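Local coordinates for 2-hydroxyhepta-2,4-diene-1,7-dioate isomerase (Mycobacterium marinum, PDB 3QDF), which binds zinc and probably acts as an isomerase or hydrolase of the fumarylacetoacetate hydrolase family, at residues W51-A54 with D55-L58. Numbering follows the deposited sequence. Where two conformers were deposited one is given.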
loop_
_atom_site.group_PDB
_atom_site.type_symbol
_atom_site.label_atom_id
_atom_site.label_comp_id
_atom_site.label_asym_id
_atom_site.label_seq_id
_atom_site.Cartn_x
_atom_site.Cartn_y
_atom_site.Cartn_z
ATOM N N TRP A 51 13.170 -18.113 8.239
ATOM C CA TRP A 51 13.284 -18.830 6.965
ATOM C C TRP A 51 13.843 -17.889 5.927
ATOM O O TRP A 51 13.593 -16.681 6.010
ATOM C CB TRP A 51 11.905 -19.283 6.463
ATOM C CG TRP A 51 11.229 -20.245 7.347
ATOM C CD1 TRP A 51 11.350 -21.607 7.322
ATOM C CD2 TRP A 51 10.323 -19.939 8.410
ATOM N NE1 TRP A 51 10.575 -22.169 8.313
ATOM C CE2 TRP A 51 9.930 -21.167 8.992
ATOM C CE3 TRP A 51 9.813 -18.743 8.938
ATOM C CZ2 TRP A 51 9.046 -21.235 10.074
ATOM C CZ3 TRP A 51 8.935 -18.809 10.012
ATOM C CH2 TRP A 51 8.559 -20.045 10.568
ATOM N N PRO A 52 14.586 -18.432 4.929
ATOM C CA PRO A 52 14.833 -17.599 3.762
ATOM C C PRO A 52 13.477 -17.192 3.185
ATOM O O PRO A 52 12.524 -17.980 3.216
ATOM C CB PRO A 52 15.582 -18.533 2.802
ATOM C CG PRO A 52 16.245 -19.541 3.705
ATOM C CD PRO A 52 15.244 -19.751 4.817
ATOM N N LEU A 53 13.380 -15.959 2.713
ATOM C CA LEU A 53 12.110 -15.464 2.207
ATOM C C LEU A 53 11.590 -16.304 1.028
ATOM O O LEU A 53 10.389 -16.498 0.899
ATOM C CB LEU A 53 12.207 -13.979 1.833
ATOM C CG LEU A 53 10.905 -13.291 1.404
ATOM C CD1 LEU A 53 9.916 -13.197 2.578
ATOM C CD2 LEU A 53 11.205 -11.914 0.838
ATOM N N ALA A 54 12.504 -16.809 0.197
ATOM C CA ALA A 54 12.168 -17.669 -0.943
ATOM C C ALA A 54 11.374 -18.906 -0.520
ATOM O O ALA A 54 10.651 -19.488 -1.331
ATOM C CB ALA A 54 13.449 -18.088 -1.687
ATOM N N ASP A 55 11.511 -19.296 0.748
ATOM C CA ASP A 55 10.885 -20.505 1.271
ATOM C C ASP A 55 9.480 -20.288 1.801
ATOM O O ASP A 55 8.808 -21.254 2.172
ATOM C CB ASP A 55 11.719 -21.071 2.422
ATOM C CG ASP A 55 12.995 -21.751 1.961
ATOM O OD1 ASP A 55 13.397 -21.601 0.790
ATOM O OD2 ASP A 55 13.609 -22.433 2.808
ATOM N N VAL A 56 9.044 -19.031 1.892
ATOM C CA VAL A 56 7.731 -18.731 2.468
ATOM C C VAL A 56 6.883 -17.881 1.514
ATOM O O VAL A 56 7.413 -17.313 0.559
ATOM C CB VAL A 56 7.854 -18.047 3.874
ATOM C CG1 VAL A 56 8.524 -18.991 4.885
ATOM C CG2 VAL A 56 8.618 -16.733 3.779
ATOM N N ARG A 57 5.574 -17.810 1.765
ATOM C CA ARG A 57 4.702 -16.943 0.969
ATOM C C ARG A 57 4.573 -15.579 1.638
ATOM O O ARG A 57 4.124 -15.469 2.771
ATOM C CB ARG A 57 3.319 -17.575 0.743
ATOM C CG ARG A 57 2.649 -17.126 -0.569
ATOM C CD ARG A 57 1.411 -17.953 -0.936
ATOM N NE ARG A 57 0.281 -17.651 -0.066
ATOM C CZ ARG A 57 -0.255 -18.515 0.785
ATOM N NH1 ARG A 57 0.225 -19.746 0.866
ATOM N NH2 ARG A 57 -1.280 -18.152 1.543
ATOM N N LEU A 58 4.995 -14.544 0.920
ATOM C CA LEU A 58 4.860 -13.174 1.375
ATOM C C LEU A 58 3.440 -12.650 1.137
ATOM O O LEU A 58 2.954 -12.667 0.006
ATOM C CB LEU A 58 5.845 -12.304 0.617
ATOM C CG LEU A 58 5.974 -10.847 1.052
ATOM C CD1 LEU A 58 6.457 -10.775 2.490
ATOM C CD2 LEU A 58 6.972 -10.184 0.113
#
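V56 meets W51 with one methyl branch and L53 with the other, and through this fork the chain shows how a single turn of 3-10 helix can tie a strand to its successor. CG1 of V56 lies 3.7 Å from CB of W51 and almost as near to the root of the indole, which it approaches obliquely; the two side chains cross at about a right angle. With CG1 anti to the carbonyl carbon (chi1 -63°), the other methyl, CG2, falls between the backbone N and the carbonyl carbon. From there it comes within 4.0 Å of CD1 of L53, and again the side chains run roughly perpendicular. The extended first torsion of L53 (chi1 -175°) carries CD1 toward both V56 and L58, whose own CD1 is 4.2 Å away, so that the buried leucine bridges the valine and the following strand.

The turn itself is held by two i to i+3 bonds. D55 N donates to P52 O at 3.0 Å, and V56 N donates to L53 O over the same distance but straighter, at 166° against 152°; in both the donor stands well above the carbonyl plane. On the exposed flank the carboxylate of D55 comes obliquely to the CD corner of the P52 ring, OD2 lying 3.7 Å from CD, a van der Waals contact.

Neighbouring strands cover these side chains: I10 and S12 of strand 6-12 touch both W51 and V56, while W180 of strand 175-182 packs on L53 and L58. The arrangement is that of two overlapping type I turns, a short 3-10 turn joining strands 45-52 and 57-59, at the surface of the Rv2993c-like N-terminal region and away from the zinc sites.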